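Local coordinates for protein esterase (Xanthomonas oryzae pv. oryzae, PDB 3H2G) that is an esterase that degrades rice cell walls and serves the virulence of the bacterium, probably by hydrolysing ester bonds with a serine nucleophile, at residues S123-L128 with Y175-H180; Y138-S143 with Q243-N248; S236-A241 with N308-D313; A337-K342 with F375-T380. All blocks are in the same frame, centred on the assembly; numbering follows the deposited sequence.

Overall arrangement
The four contacts run from the core of a probable alpha/beta-hydrolase domain out to its helical part. Contact 1 holds the likely nucleophile, Ser176, and contact 4 the likely triad histidine, His377. Their centres are about 17 Å apart, yet Ser176 OG and His377 NE2 approach to 2.7 Å, a probable hydrogen bond. Contact 2 lies about 13 Å from contact 1, centre to centre, and touches it through Tyr138 and Gln177. Contacts 2 and 3 share helix 231-246, with centres about 8 Å apart. Contact 4 stands off from both: its nearest atoms are about 8 Å from contact 2 and 11 Å from contact 3.

Contact 1. Residues S123-L128 with Y175-H180; sequences SDYLGL and YSQGGH
The side chain of Tyr125 crosses most of the gap to Gly178, between two backbones that stay far apart. Tyr125 and Gly178 are the closest pair of CA atoms, at 10.2 Å. Residues 175-180 carry the probable nucleophile elbow of an alpha/beta-hydrolase, the GxSxG turn between strand 169-175 and helix 177-192. Ser176 sits at its tip with phi 65°, the strained backbone expected of such a turn. Its OG bonds to His377, consistent with a catalytic triad.

Tyr125 comes from the loop that follows strand 119-123. An ST turn shapes the start of this loop: Tyr125 N donates to Ser123 OG over 2.9 Å. A type II turn from Tyr125 to Leu128 follows, with Gly127 at positive phi. In Tyr125, chi1 of -62° swings CG anti to the carbonyl carbon and sends the ring toward Gln177 and Gly178. The CD1-CE1 side of the ring passes the end of Gln177, whose chain is extended and runs the opposite way. Ring and amide planes are 55° apart, so the two groups do not stack. Tyr125 CE1 lies 3.8 Å from Gln177 CD.

The phenol oxygen is buried beside the first turn of the helix. It is hydrogen-bonded to His86 O and Thr181 OG1, which fix the far end of the ring. The His86 ring stacks on the Tyr125 ring. At Gly178 the phenol meets bare backbone: Tyr125 OH rests 3.6 Å from Gly178 CA.

Contact 2. Residues Y138-S143 with Q243-N248; sequences YLHSAS and QHTYKN
The N-terminal end of helix 141-162 meets the C-terminal end of helix 231-246 here, and His140 makes the contact. Thr245 CG2 sits over one face of its imidazole, 3.8 Å from the ring centroid and 16° off the normal. This is a CH-pi contact. The methyl is placed there by chi1 of -56°, which sets CG2 anti to the backbone N of Thr245. Tyr246 reaches the same ring at its edge, with OH near the ring plane and 3.3 Å from His140 CD2. The two aromatic planes are 78° apart, and the pair is oblique.

His140 is the N-cap residue of helix 141-162, which probably packs against the central sheet of an alpha/beta-hydrolase domain. The His140 ring is tied back to that helix: His140 ND1 and Ser143 OG are hydrogen-bonded over 2.8 Å, which fixes the ring's rotation. Tyr246 OH bonds to Asn317 ND2, and Asn317 OD1 accepts from Ser141 N. Asn317 thus links both sides of the contact.

A water adds a second bridge. It donates to Tyr138 O over 2.8 Å and is hydrogen-bonded to Thr245 OG1, 3.0 Å away. Thr245 OG1 also bonds to Ala241 O, one turn back in its own helix.

Contact 3. Residues S236-A241 with N308-D313; sequences SYAIVA and NPFRQD
Phe310 reaches from the first turn of helix 309-316 into the side of helix 231-246. Its CB points toward that helix, and chi1 of 171° carries CG out anti to the backbone N. Phe310 CG lies 4.0 Å from Ile239 CG1. Beyond it the ring divides into two edges. On one, CD1 is near Ile239 CA and CG1. Phe310 CE1 goes further in against the backbone and lies 3.6 Å from Ala238 C, with Ile239 N and CA equally near. On the other, CD2 and CE2 meet Ile239 CG1, with Phe310 CE2 at 3.7 Å. The tip touches both partners: Phe310 CZ is 3.5 Å from Ile239 CG1. Phe310 CZ is also 3.7 Å from Ala238 CB.

Ile239 CG1 lies close to every carbon of the Phe310 ring. It stands over the ring centre, 3.5 Å from the centroid and 11° off the normal. This is a CH-pi contact over the face. With CG1 anti to the carbonyl carbon of Ile239, the methylene faces the ring, and the two side chains cross at about a right angle.

The contact is a helix-to-helix packing within the helical part of the chain, where the 66 residues between the segments hold no strand. The centre lies about 18 Å from the centre of the chain. Phe298 of helix 296-304 touches both Ile239 and Phe310, and Met242 also packs on Phe310. Ala238 has Phe215 of helix 211-218 as a further neighbour. Arg311, next to Phe310 in sequence, forms a salt bridge with Glu212 of that same helix.

Contact 4. Residues A337-K342 with F375-T380; sequences ATVPLK and FAHMLT
Thr338 and Val339 pack against the imidazole of His377, the probable histidine of a Ser-His-Asp triad. Thr338 CB lies over one face of the ring, 4.2 Å from the centroid and 27° off the normal, a CH-pi contact. Thr338 CG2 reaches the same face near the rim, 4.0 Å from His377 CD2. Val339 comes in obliquely, with CG2 only 3.4 Å from His377 CE1. The ring is set between its polar partners by chi1 of -176°, which puts CG anti to the backbone N.

Both ring nitrogens are engaged. ND1 bonds to Asp336 OD2 and NE2 to Ser176 OG, as expected of a charge relay. Asp336 OD1 in turn accepts from the backbone N of Thr338 and of Val339, so the loop that flanks the ring also holds the acid. Thr338 OG1 bonds to Ala374 O, just before residues 375-380.

His377 O takes two donors from Thr380: OG1 at 2.7 Å, in the carbonyl plane, and the backbone N at 3.1 Å. His377 lies near the start of helix 376-396, beside Tyr175 at the end of strand 169-175, while the Thr338 loop runs from strand 328-332 to helix 342-353.

Contact 1. Residues S123-L128 with Y175-H180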
loop_
_atom_site.group_PDB
_atom_site.type_symbol
_atom_site.label_atom_id
_atom_site.label_comp_id
_atom_site.label_asym_id
_atom_site.label_seq_id
_atom_site.Cartn_x
_atom_site.Cartn_y
_atom_site.Cartn_z
ATOM N N SER A 123 -2.358 -6.996 -5.381
ATOM C CA SER A 123 -2.341 -6.495 -6.749
ATOM C C SER A 123 -1.088 -5.655 -6.903
ATOM O O SER A 123 -0.652 -5.023 -5.947
ATOM C CB SER A 123 -3.560 -5.609 -7.016
ATOM O OG SER A 123 -3.427 -4.929 -8.255
ATOM N N ASP A 124 -0.497 -5.651 -8.096
ATOM C CA ASP A 124 0.676 -4.821 -8.318
ATOM C C ASP A 124 0.208 -3.388 -8.566
ATOM O O ASP A 124 1.016 -2.462 -8.599
ATOM C CB ASP A 124 1.496 -5.333 -9.507
ATOM C CG ASP A 124 2.286 -6.582 -9.166
ATOM O OD1 ASP A 124 2.920 -6.601 -8.089
ATOM O OD2 ASP A 124 2.282 -7.539 -9.969
ATOM N N TYR A 125 -1.109 -3.226 -8.716
ATOM C CA TYR A 125 -1.755 -1.929 -8.958
ATOM C C TYR A 125 -1.771 -1.561 -10.439
ATOM O O TYR A 125 -0.992 -2.090 -11.227
ATOM C CB TYR A 125 -1.047 -0.788 -8.212
ATOM C CG TYR A 125 -1.025 -0.869 -6.700
ATOM C CD1 TYR A 125 -0.128 -0.090 -5.969
ATOM C CD2 TYR A 125 -1.904 -1.697 -5.997
ATOM C CE1 TYR A 125 -0.099 -0.127 -4.583
ATOM C CE2 TYR A 125 -1.885 -1.741 -4.597
ATOM C CZ TYR A 125 -0.978 -0.950 -3.901
ATOM O OH TYR A 125 -0.943 -0.971 -2.523
ATOM N N LEU A 126 -2.657 -0.638 -10.807
ATOM C CA LEU A 126 -2.738 -0.179 -12.188
ATOM C C LEU A 126 -1.428 0.505 -12.570
ATOM O O LEU A 126 -0.866 1.260 -11.780
ATOM C CB LEU A 126 -3.877 0.833 -12.358
ATOM C CG LEU A 126 -5.335 0.373 -12.378
ATOM C CD1 LEU A 126 -6.233 1.586 -12.587
ATOM C CD2 LEU A 126 -5.551 -0.628 -13.501
ATOM N N GLY A 127 -0.944 0.234 -13.778
ATOM C CA GLY A 127 0.276 0.872 -14.242
ATOM C C GLY A 127 1.589 0.265 -13.789
ATOM O O GLY A 127 2.652 0.759 -14.164
ATOM N N LEU A 128 1.528 -0.794 -12.991
ATOM C CA LEU A 128 2.739 -1.450 -12.502
ATOM C C LEU A 128 2.694 -2.937 -12.832
ATOM O O LEU A 128 1.643 -3.463 -13.189
ATOM C CB LEU A 128 2.871 -1.254 -10.989
ATOM C CG LEU A 128 2.928 0.206 -10.526
ATOM C CD1 LEU A 128 2.861 0.263 -9.007
ATOM C CD2 LEU A 128 4.205 0.867 -11.046
ATOM N N TYR A 175 1.007 -1.904 3.797
ATOM C CA TYR A 175 2.013 -1.039 4.400
ATOM C C TYR A 175 2.322 0.197 3.557
ATOM O O TYR A 175 2.487 0.098 2.340
ATOM C CB TYR A 175 3.293 -1.859 4.632
ATOM C CG TYR A 175 4.574 -1.052 4.671
ATOM C CD1 TYR A 175 4.845 -0.180 5.726
ATOM C CD2 TYR A 175 5.501 -1.139 3.633
ATOM C CE1 TYR A 175 6.009 0.589 5.745
ATOM C CE2 TYR A 175 6.665 -0.373 3.641
ATOM C CZ TYR A 175 6.910 0.490 4.699
ATOM O OH TYR A 175 8.050 1.260 4.701
ATOM N N SER A 176 2.388 1.352 4.224
ATOM C CA SER A 176 2.695 2.642 3.595
ATOM C C SER A 176 1.599 3.048 2.607
ATOM O O SER A 176 0.452 3.252 3.007
ATOM C CB SER A 176 4.057 2.563 2.893
ATOM O OG SER A 176 4.588 3.861 2.664
ATOM N N GLN A 177 1.933 3.196 1.326
ATOM C CA GLN A 177 0.888 3.529 0.360
ATOM C C GLN A 177 -0.130 2.403 0.485
ATOM O O GLN A 177 -1.333 2.612 0.325
ATOM C CB GLN A 177 1.407 3.542 -1.083
ATOM C CG GLN A 177 0.264 3.715 -2.096
ATOM C CD GLN A 177 0.642 3.406 -3.537
ATOM O OE1 GLN A 177 -0.212 3.439 -4.432
ATOM N NE2 GLN A 177 1.908 3.106 -3.772
ATOM N N GLY A 178 0.379 1.206 0.779
ATOM C CA GLY A 178 -0.469 0.034 0.928
ATOM C C GLY A 178 -1.449 0.144 2.077
ATOM O O GLY A 178 -2.479 -0.533 2.082
ATOM N N GLY A 179 -1.124 0.979 3.061
ATOM C CA GLY A 179 -2.020 1.168 4.192
ATOM C C GLY A 179 -3.196 1.995 3.711
ATOM O O GLY A 179 -4.333 1.814 4.150
ATOM N N HIS A 180 -2.904 2.919 2.802
ATOM C CA HIS A 180 -3.917 3.779 2.201
ATOM C C HIS A 180 -4.783 2.848 1.342
ATOM O O HIS A 180 -6.010 2.926 1.359
ATOM C CB HIS A 180 -3.226 4.845 1.337
ATOM C CG HIS A 180 -4.167 5.781 0.639
ATOM N ND1 HIS A 180 -4.631 6.945 1.215
ATOM C CD2 HIS A 180 -4.717 5.729 -0.597
ATOM C CE1 HIS A 180 -5.427 7.569 0.362
ATOM N NE2 HIS A 180 -5.496 6.851 -0.744
#

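Contact 2. Residues Y138-S143 with Q243-N248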
loop_
_atom_site.group_PDB
_atom_site.type_symbol
_atom_site.label_atom_id
_atom_site.label_comp_id
_atom_site.label_asym_id
_atom_site.label_seq_id
_atom_site.Cartn_x
_atom_site.Cartn_y
_atom_site.Cartn_z
ATOM N N TYR A 138 -1.019 6.760 -8.273
ATOM C CA TYR A 138 -0.463 6.766 -6.925
ATOM C C TYR A 138 -1.401 7.458 -5.926
ATOM O O TYR A 138 -1.858 8.572 -6.163
ATOM C CB TYR A 138 0.901 7.469 -6.963
ATOM C CG TYR A 138 1.683 7.471 -5.666
ATOM C CD1 TYR A 138 1.921 6.288 -4.966
ATOM C CD2 TYR A 138 2.227 8.654 -5.166
ATOM C CE1 TYR A 138 2.687 6.285 -3.797
ATOM C CE2 TYR A 138 2.996 8.660 -4.000
ATOM C CZ TYR A 138 3.220 7.473 -3.323
ATOM O OH TYR A 138 3.974 7.478 -2.168
ATOM N N LEU A 139 -1.691 6.771 -4.822
ATOM C CA LEU A 139 -2.550 7.295 -3.760
ATOM C C LEU A 139 -3.976 7.644 -4.187
ATOM O O LEU A 139 -4.620 8.515 -3.590
ATOM C CB LEU A 139 -1.879 8.510 -3.106
ATOM C CG LEU A 139 -0.548 8.177 -2.417
ATOM C CD1 LEU A 139 0.160 9.456 -1.981
ATOM C CD2 LEU A 139 -0.812 7.269 -1.223
ATOM N N HIS A 140 -4.464 6.955 -5.216
ATOM C CA HIS A 140 -5.820 7.160 -5.717
ATOM C C HIS A 140 -6.700 6.067 -5.110
ATOM O O HIS A 140 -6.694 4.924 -5.565
ATOM C CB HIS A 140 -5.840 7.063 -7.246
ATOM C CG HIS A 140 -7.186 7.309 -7.850
ATOM N ND1 HIS A 140 -7.814 6.393 -8.666
ATOM C CD2 HIS A 140 -8.023 8.371 -7.763
ATOM C CE1 HIS A 140 -8.979 6.880 -9.057
ATOM N NE2 HIS A 140 -9.130 8.078 -8.523
ATOM N N SER A 141 -7.450 6.431 -4.075
ATOM C CA SER A 141 -8.313 5.496 -3.363
ATOM C C SER A 141 -9.164 4.571 -4.228
ATOM O O SER A 141 -9.173 3.355 -4.022
ATOM C CB SER A 141 -9.225 6.266 -2.402
ATOM O OG SER A 141 -8.464 7.072 -1.518
ATOM N N ALA A 142 -9.876 5.139 -5.195
ATOM C CA ALA A 142 -10.753 4.344 -6.050
ATOM C C ALA A 142 -10.080 3.216 -6.826
ATOM O O ALA A 142 -10.565 2.083 -6.807
ATOM C CB ALA A 142 -11.504 5.256 -7.017
ATOM N N SER A 143 -8.977 3.511 -7.509
ATOM C CA SER A 143 -8.293 2.484 -8.293
ATOM C C SER A 143 -7.417 1.565 -7.444
ATOM O O SER A 143 -7.114 0.444 -7.850
ATOM C CB SER A 143 -7.476 3.117 -9.431
ATOM O OG SER A 143 -6.479 3.991 -8.941
ATOM N N GLN A 243 -1.939 14.439 -11.563
ATOM C CA GLN A 243 -2.156 15.140 -12.826
ATOM C C GLN A 243 -2.664 14.133 -13.864
ATOM O O GLN A 243 -3.578 14.430 -14.626
ATOM C CB GLN A 243 -0.855 15.793 -13.313
ATOM C CG GLN A 243 -0.903 16.312 -14.755
ATOM C CD GLN A 243 -2.084 17.234 -15.014
ATOM O OE1 GLN A 243 -2.415 18.080 -14.187
ATOM N NE2 GLN A 243 -2.719 17.078 -16.174
ATOM N N HIS A 244 -2.079 12.939 -13.887
ATOM C CA HIS A 244 -2.509 11.907 -14.833
ATOM C C HIS A 244 -3.953 11.504 -14.553
ATOM O O HIS A 244 -4.779 11.395 -15.462
ATOM C CB HIS A 244 -1.643 10.648 -14.713
ATOM C CG HIS A 244 -0.257 10.793 -15.260
ATOM N ND1 HIS A 244 -0.002 11.236 -16.540
ATOM C CD2 HIS A 244 0.947 10.493 -14.719
ATOM C CE1 HIS A 244 1.300 11.201 -16.764
ATOM N NE2 HIS A 244 1.899 10.754 -15.675
ATOM N N THR A 245 -4.242 11.274 -13.279
ATOM C CA THR A 245 -5.567 10.845 -12.848
ATOM C C THR A 245 -6.666 11.890 -13.018
ATOM O O THR A 245 -7.711 11.603 -13.603
ATOM C CB THR A 245 -5.538 10.410 -11.363
ATOM O OG1 THR A 245 -4.551 9.385 -11.185
ATOM C CG2 THR A 245 -6.906 9.882 -10.927
ATOM N N TYR A 246 -6.429 13.099 -12.517
ATOM C CA TYR A 246 -7.434 14.155 -12.583
ATOM C C TYR A 246 -7.265 15.182 -13.693
ATOM O O TYR A 246 -8.207 15.915 -14.001
ATOM C CB TYR A 246 -7.520 14.880 -11.236
ATOM C CG TYR A 246 -7.961 13.989 -10.105
ATOM C CD1 TYR A 246 -7.031 13.426 -9.229
ATOM C CD2 TYR A 246 -9.310 13.674 -9.928
ATOM C CE1 TYR A 246 -7.432 12.570 -8.206
ATOM C CE2 TYR A 246 -9.723 12.818 -8.906
ATOM C CZ TYR A 246 -8.779 12.271 -8.049
ATOM O OH TYR A 246 -9.184 11.427 -7.037
ATOM N N LYS A 247 -6.072 15.243 -14.275
ATOM C CA LYS A 247 -5.785 16.174 -15.362
ATOM C C LYS A 247 -6.258 17.588 -15.045
ATOM O O LYS A 247 -6.864 18.254 -15.889
ATOM C CB LYS A 247 -6.453 15.677 -16.649
ATOM C CG LYS A 247 -5.907 14.340 -17.133
ATOM C CD LYS A 247 -6.617 13.856 -18.383
ATOM C CE LYS A 247 -5.853 12.709 -19.028
ATOM N NZ LYS A 247 -5.590 11.598 -18.071
ATOM N N ASN A 248 -5.967 18.055 -13.834
ATOM C CA ASN A 248 -6.409 19.384 -13.428
ATOM C C ASN A 248 -5.373 20.214 -12.678
ATOM O O ASN A 248 -5.726 21.171 -11.993
ATOM C CB ASN A 248 -7.672 19.261 -12.568
ATOM C CG ASN A 248 -7.430 18.488 -11.286
ATOM O OD1 ASN A 248 -6.320 18.011 -11.031
ATOM N ND2 ASN A 248 -8.471 18.361 -10.467
HETATM O O HOH W 1 -3.233 9.518 -8.441
#

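Contact 3. Residues S236-A241 with N308-D313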
loop_
_atom_site.group_PDB
_atom_site.type_symbol
_atom_site.label_atom_id
_atom_site.label_comp_id
_atom_site.label_asym_id
_atom_site.label_seq_id
_atom_site.Cartn_x
_atom_site.Cartn_y
_atom_site.Cartn_z
ATOM N N SER A 236 6.821 14.229 -5.602
ATOM C CA SER A 236 6.830 14.276 -7.062
ATOM C C SER A 236 5.945 13.175 -7.644
ATOM O O SER A 236 5.199 13.409 -8.595
ATOM C CB SER A 236 8.263 14.145 -7.587
ATOM O OG SER A 236 9.037 15.271 -7.193
ATOM N N TYR A 237 6.025 11.975 -7.076
ATOM C CA TYR A 237 5.198 10.865 -7.557
ATOM C C TYR A 237 3.721 11.266 -7.425
ATOM O O TYR A 237 2.925 11.084 -8.347
ATOM C CB TYR A 237 5.483 9.606 -6.726
ATOM C CG TYR A 237 5.149 8.286 -7.407
ATOM C CD1 TYR A 237 5.708 7.093 -6.950
ATOM C CD2 TYR A 237 4.310 8.232 -8.525
ATOM C CE1 TYR A 237 5.453 5.878 -7.587
ATOM C CE2 TYR A 237 4.047 7.018 -9.176
ATOM C CZ TYR A 237 4.626 5.847 -8.698
ATOM O OH TYR A 237 4.399 4.647 -9.330
ATOM N N ALA A 238 3.368 11.832 -6.274
ATOM C CA ALA A 238 1.996 12.258 -6.011
ATOM C C ALA A 238 1.487 13.305 -6.998
ATOM O O ALA A 238 0.372 13.191 -7.505
ATOM C CB ALA A 238 1.884 12.797 -4.587
ATOM N N ILE A 239 2.295 14.329 -7.257
ATOM C CA ILE A 239 1.906 15.398 -8.179
ATOM C C ILE A 239 1.711 14.883 -9.605
ATOM O O ILE A 239 0.684 15.148 -10.238
ATOM C CB ILE A 239 2.962 16.531 -8.178
ATOM C CG1 ILE A 239 2.977 17.210 -6.805
ATOM C CG2 ILE A 239 2.665 17.539 -9.292
ATOM C CD1 ILE A 239 4.120 18.194 -6.609
ATOM N N VAL A 240 2.698 14.150 -10.108
ATOM C CA VAL A 240 2.634 13.597 -11.457
ATOM C C VAL A 240 1.443 12.644 -11.610
ATOM O O VAL A 240 0.716 12.699 -12.605
ATOM C CB VAL A 240 3.951 12.854 -11.802
ATOM C CG1 VAL A 240 3.801 12.077 -13.093
ATOM C CG2 VAL A 240 5.091 13.861 -11.928
ATOM N N ALA A 241 1.237 11.781 -10.619
ATOM C CA ALA A 241 0.134 10.826 -10.664
ATOM C C ALA A 241 -1.225 11.518 -10.595
ATOM O O ALA A 241 -2.136 11.169 -11.345
ATOM C CB ALA A 241 0.265 9.814 -9.527
ATOM N N ASN A 308 -5.681 25.184 -4.051
ATOM C CA ASN A 308 -4.592 24.649 -4.869
ATOM C C ASN A 308 -5.092 23.320 -5.443
ATOM O O ASN A 308 -5.545 22.454 -4.697
ATOM C CB ASN A 308 -3.346 24.416 -4.006
ATOM C CG ASN A 308 -2.157 23.939 -4.818
ATOM O OD1 ASN A 308 -1.330 24.739 -5.276
ATOM N ND2 ASN A 308 -2.069 22.636 -5.013
ATOM N N PRO A 309 -5.015 23.143 -6.777
ATOM C CA PRO A 309 -5.473 21.920 -7.449
ATOM C C PRO A 309 -4.844 20.604 -6.994
ATOM O O PRO A 309 -5.532 19.582 -6.927
ATOM C CB PRO A 309 -5.213 22.220 -8.928
ATOM C CG PRO A 309 -4.040 23.141 -8.883
ATOM C CD PRO A 309 -4.396 24.066 -7.743
ATOM N N PHE A 310 -3.549 20.613 -6.701
ATOM C CA PHE A 310 -2.899 19.389 -6.244
ATOM C C PHE A 310 -3.443 19.064 -4.859
ATOM O O PHE A 310 -3.749 17.911 -4.553
ATOM C CB PHE A 310 -1.378 19.566 -6.192
ATOM C CG PHE A 310 -0.658 18.424 -5.533
ATOM C CD1 PHE A 310 -0.852 17.113 -5.967
ATOM C CD2 PHE A 310 0.210 18.658 -4.468
ATOM C CE1 PHE A 310 -0.190 16.047 -5.344
ATOM C CE2 PHE A 310 0.874 17.604 -3.840
ATOM C CZ PHE A 310 0.672 16.294 -4.279
ATOM N N ARG A 311 -3.575 20.094 -4.029
ATOM C CA ARG A 311 -4.099 19.929 -2.681
ATOM C C ARG A 311 -5.519 19.364 -2.740
ATOM O O ARG A 311 -5.874 18.471 -1.965
ATOM C CB ARG A 311 -4.094 21.275 -1.957
ATOM C CG ARG A 311 -4.507 21.205 -0.503
ATOM C CD ARG A 311 -4.173 22.510 0.193
ATOM N NE ARG A 311 -4.817 22.619 1.500
ATOM C CZ ARG A 311 -4.628 23.637 2.332
ATOM N NH1 ARG A 311 -3.809 24.624 1.989
ATOM N NH2 ARG A 311 -5.273 23.681 3.492
ATOM N N GLN A 312 -6.327 19.886 -3.662
ATOM C CA GLN A 312 -7.702 19.422 -3.841
ATOM C C GLN A 312 -7.729 17.942 -4.216
ATOM O O GLN A 312 -8.575 17.188 -3.743
ATOM C CB GLN A 312 -8.399 20.224 -4.947
ATOM C CG GLN A 312 -8.807 21.646 -4.566
ATOM C CD GLN A 312 -10.051 21.688 -3.701
ATOM O OE1 GLN A 312 -11.028 20.984 -3.965
ATOM N NE2 GLN A 312 -10.029 22.526 -2.670
ATOM N N ASP A 313 -6.806 17.531 -5.080
ATOM C CA ASP A 313 -6.748 16.136 -5.495
ATOM C C ASP A 313 -6.358 15.237 -4.325
ATOM O O ASP A 313 -6.834 14.104 -4.218
ATOM C CB ASP A 313 -5.766 15.963 -6.658
ATOM C CG ASP A 313 -6.245 16.641 -7.932
ATOM O OD1 ASP A 313 -7.440 17.009 -8.009
ATOM O OD2 ASP A 313 -5.431 16.796 -8.863
#

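Contact 4. Residues A337-K342 with F375-T380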
loop_
_atom_site.group_PDB
_atom_site.type_symbol
_atom_site.label_atom_id
_atom_site.label_comp_id
_atom_site.label_asym_id
_atom_site.label_seq_id
_atom_site.Cartn_x
_atom_site.Cartn_y
_atom_site.Cartn_z
ATOM N N ALA A 337 8.786 9.500 10.600
ATOM C CA ALA A 337 8.751 10.869 10.092
ATOM C C ALA A 337 8.280 10.941 8.637
ATOM O O ALA A 337 8.028 12.030 8.118
ATOM C CB ALA A 337 10.135 11.514 10.227
ATOM N N THR A 338 8.164 9.793 7.976
ATOM C CA THR A 338 7.705 9.777 6.588
ATOM C C THR A 338 6.177 9.842 6.569
ATOM O O THR A 338 5.582 10.603 5.802
ATOM C CB THR A 338 8.198 8.512 5.848
ATOM O OG1 THR A 338 9.632 8.530 5.780
ATOM C CG2 THR A 338 7.637 8.470 4.431
ATOM N N VAL A 339 5.549 9.042 7.423
ATOM C CA VAL A 339 4.097 9.032 7.551
ATOM C C VAL A 339 3.796 9.110 9.048
ATOM O O VAL A 339 3.695 8.085 9.726
ATOM C CB VAL A 339 3.473 7.738 6.966
ATOM C CG1 VAL A 339 1.961 7.750 7.171
ATOM C CG2 VAL A 339 3.799 7.630 5.479
ATOM N N PRO A 340 3.669 10.336 9.588
ATOM C CA PRO A 340 3.385 10.532 11.012
ATOM C C PRO A 340 2.182 9.746 11.516
ATOM O O PRO A 340 1.168 9.632 10.827
ATOM C CB PRO A 340 3.187 12.040 11.113
ATOM C CG PRO A 340 4.167 12.554 10.089
ATOM C CD PRO A 340 3.908 11.630 8.922
ATOM N N LEU A 341 2.306 9.207 12.724
ATOM C CA LEU A 341 1.233 8.426 13.328
ATOM C C LEU A 341 -0.006 9.294 13.526
ATOM O O LEU A 341 -1.096 8.790 13.807
ATOM C CB LEU A 341 1.702 7.841 14.665
ATOM C CG LEU A 341 0.827 6.754 15.296
ATOM C CD1 LEU A 341 0.585 5.628 14.294
ATOM C CD2 LEU A 341 1.520 6.220 16.549
ATOM N N LYS A 342 0.171 10.607 13.381
ATOM C CA LYS A 342 -0.935 11.550 13.504
ATOM C C LYS A 342 -2.053 11.113 12.556
ATOM O O LYS A 342 -3.228 11.369 12.802
ATOM C CB LYS A 342 -0.474 12.962 13.130
ATOM C CG LYS A 342 -1.598 13.994 13.080
ATOM C CD LYS A 342 -1.127 15.326 12.502
ATOM C CE LYS A 342 -2.298 16.306 12.377
ATOM N NZ LYS A 342 -1.928 17.584 11.712
ATOM N N PHE A 375 13.558 6.988 8.149
ATOM C CA PHE A 375 13.862 5.570 7.980
ATOM C C PHE A 375 13.135 4.657 8.957
ATOM O O PHE A 375 13.131 3.435 8.786
ATOM C CB PHE A 375 15.371 5.334 8.094
ATOM C CG PHE A 375 16.171 6.012 7.021
ATOM C CD1 PHE A 375 16.609 7.324 7.183
ATOM C CD2 PHE A 375 16.458 5.351 5.831
ATOM C CE1 PHE A 375 17.324 7.966 6.172
ATOM C CE2 PHE A 375 17.171 5.986 4.814
ATOM C CZ PHE A 375 17.603 7.296 4.988
ATOM N N ALA A 376 12.527 5.235 9.986
ATOM C CA ALA A 376 11.798 4.430 10.960
ATOM C C ALA A 376 10.531 3.901 10.296
ATOM O O ALA A 376 9.903 2.959 10.784
ATOM C CB ALA A 376 11.448 5.269 12.186
ATOM N N HIS A 377 10.168 4.515 9.171
ATOM C CA HIS A 377 8.983 4.126 8.416
ATOM C C HIS A 377 9.087 2.667 7.968
ATOM O O HIS A 377 8.177 1.872 8.201
ATOM C CB HIS A 377 8.829 5.045 7.195
ATOM C CG HIS A 377 7.587 4.798 6.388
ATOM N ND1 HIS A 377 6.319 4.900 6.917
ATOM C CD2 HIS A 377 7.424 4.492 5.078
ATOM C CE1 HIS A 377 5.426 4.668 5.969
ATOM N NE2 HIS A 377 6.072 4.419 4.843
ATOM N N MET A 378 10.206 2.320 7.338
ATOM C CA MET A 378 10.417 0.965 6.842
ATOM C C MET A 378 10.411 -0.107 7.929
ATOM O O MET A 378 10.075 -1.265 7.666
ATOM C CB MET A 378 11.728 0.893 6.048
ATOM C CG MET A 378 11.707 1.682 4.739
ATOM S SD MET A 378 11.804 3.480 4.955
ATOM C CE MET A 378 13.579 3.714 4.857
ATOM N N LEU A 379 10.781 0.273 9.147
ATOM C CA LEU A 379 10.809 -0.672 10.258
ATOM C C LEU A 379 9.409 -1.164 10.626
ATOM O O LEU A 379 9.252 -2.269 11.139
ATOM C CB LEU A 379 11.447 -0.024 11.490
ATOM C CG LEU A 379 12.872 0.508 11.326
ATOM C CD1 LEU A 379 13.297 1.238 12.594
ATOM C CD2 LEU A 379 13.817 -0.646 11.022
ATOM N N THR A 380 8.392 -0.348 10.356
ATOM C CA THR A 380 7.020 -0.720 10.700
ATOM C C THR A 380 6.425 -1.827 9.848
ATOM O O THR A 380 5.455 -2.461 10.254
ATOM C CB THR A 380 6.055 0.490 10.632
ATOM O OG1 THR A 380 5.904 0.917 9.271
ATOM C CG2 THR A 380 6.587 1.644 11.469
#